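Local coordinates for protein putative Type I topoisomerase (Deinococcus radiodurans, PDB 3M4A) that probably relaxes DNA as a bacterial type IB topoisomerase, breaking and rejoining one strand without ATP, and binds DNA at a secondary site as well, at residues L278-T281 and P282-R286. Numbering follows the deposited sequence. Where two conformers were deposited one is given.
Sequences LGNT and PAVTR
T281 and V284 meet where helix 282-289 begins, and they illustrate how a threonine can start a helix with its side chain and its carbonyl together. With chi1 at 67°, OG1 of T281 sits between its own backbone N and carbonyl carbon and faces the first turn of the helix. There it accepts from the amide N of V284 at 3.1 Å, the N-H pointing at it with an angle of 158°. The same oxygen lies against the methyl CG2 of V284, 3.2 Å away, a close approach. T281 is thus the N-cap, and P282 follows as the first helical residue, with no amide hydrogen to satisfy. The carbonyl of T281 carries the other half of the junction: its O takes the amide N of T285 at 3.0 Å, close to the carbonyl plane, and the hydroxyl OG1 of T285 at 2.9 Å, from well above that plane. Two donors therefore grip one acceptor. The T285 hydroxyl is oriented by its own bond to that oxygen, a chi1 of -60° having set OG1 beside the backbone N. The methyls L278 CD1 and T285 CG2 approach to 4.2 Å, and T285 also packs on V274 and A275 of helix 260-278. G279, with positive phi, breaks that helix before the next begins, within the catalytic-core region; R239 and R137 hold the carbonyls of L278 and G279, respectively.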
loop_
_atom_site.group_PDB
_atom_site.type_symbol
_atom_site.label_atom_id
_atom_site.label_comp_id
_atom_site.label_asym_id
_atom_site.label_seq_id
_atom_site.Cartn_x
_atom_site.Cartn_y
_atom_site.Cartn_z
ATOM N N LEU A 278 5.673 10.859 -6.216
ATOM C CA LEU A 278 6.490 9.932 -5.417
ATOM C C LEU A 278 7.722 10.589 -4.785
ATOM O O LEU A 278 8.340 10.013 -3.875
ATOM C CB LEU A 278 6.954 8.761 -6.276
ATOM C CG LEU A 278 5.857 7.805 -6.758
ATOM C CD1 LEU A 278 6.430 6.729 -7.671
ATOM C CD2 LEU A 278 5.144 7.146 -5.575
ATOM N N GLY A 279 8.075 11.775 -5.264
ATOM C CA GLY A 279 9.268 12.475 -4.778
ATOM C C GLY A 279 10.557 11.806 -5.228
ATOM O O GLY A 279 11.535 11.727 -4.472
ATOM N N ASN A 280 10.564 11.336 -6.470
ATOM C CA ASN A 280 11.697 10.659 -7.092
ATOM C C ASN A 280 12.037 11.298 -8.422
ATOM O O ASN A 280 11.244 12.060 -8.964
ATOM C CB ASN A 280 11.354 9.197 -7.350
ATOM C CG ASN A 280 11.389 8.363 -6.096
ATOM O OD1 ASN A 280 10.377 7.862 -5.664
ATOM N ND2 ASN A 280 12.564 8.220 -5.508
ATOM N N THR A 281 13.191 10.944 -8.964
ATOM C CA THR A 281 13.557 11.395 -10.298
ATOM C C THR A 281 12.685 10.640 -11.307
ATOM O O THR A 281 12.233 9.531 -11.025
ATOM C CB THR A 281 15.048 11.144 -10.592
ATOM O OG1 THR A 281 15.309 9.739 -10.660
ATOM C CG2 THR A 281 15.913 11.770 -9.493
ATOM N N PRO A 282 12.411 11.256 -12.467
ATOM C CA PRO A 282 11.743 10.508 -13.545
ATOM C C PRO A 282 12.432 9.187 -13.910
ATOM O O PRO A 282 11.760 8.184 -14.143
ATOM C CB PRO A 282 11.772 11.489 -14.716
ATOM C CG PRO A 282 11.801 12.829 -14.063
ATOM C CD PRO A 282 12.631 12.666 -12.836
ATOM N N ALA A 283 13.760 9.176 -13.953
ATOM C CA ALA A 283 14.488 7.957 -14.262
ATOM C C ALA A 283 14.218 6.821 -13.262
ATOM O O ALA A 283 14.023 5.663 -13.660
ATOM C CB ALA A 283 16.009 8.246 -14.366
ATOM N N VAL A 284 14.210 7.144 -11.969
ATOM C CA VAL A 284 13.958 6.146 -10.934
ATOM C C VAL A 284 12.490 5.697 -10.984
ATOM O O VAL A 284 12.183 4.531 -10.744
ATOM C CB VAL A 284 14.322 6.683 -9.540
ATOM C CG1 VAL A 284 13.813 5.762 -8.434
ATOM C CG2 VAL A 284 15.841 6.844 -9.430
ATOM N N THR A 285 11.602 6.631 -11.301
ATOM C CA THR A 285 10.161 6.332 -11.367
ATOM C C THR A 285 9.870 5.355 -12.510
ATOM O O THR A 285 9.201 4.331 -12.319
ATOM C CB THR A 285 9.346 7.630 -11.509
ATOM O OG1 THR A 285 9.602 8.482 -10.376
ATOM C CG2 THR A 285 7.853 7.342 -11.621
ATOM N N ARG A 286 10.409 5.656 -13.693
ATOM C CA ARG A 286 10.234 4.780 -14.858
ATOM C C ARG A 286 10.922 3.435 -14.636
ATOM O O ARG A 286 10.377 2.385 -14.988
ATOM C CB ARG A 286 10.765 5.456 -16.133
ATOM C CG ARG A 286 10.265 4.836 -17.462
ATOM C CD ARG A 286 10.361 5.817 -18.637
ATOM N NE ARG A 286 9.589 5.360 -19.796
ATOM C CZ ARG A 286 9.155 6.140 -20.787
ATOM N NH1 ARG A 286 9.385 7.452 -20.786
ATOM N NH2 ARG A 286 8.472 5.598 -21.789
#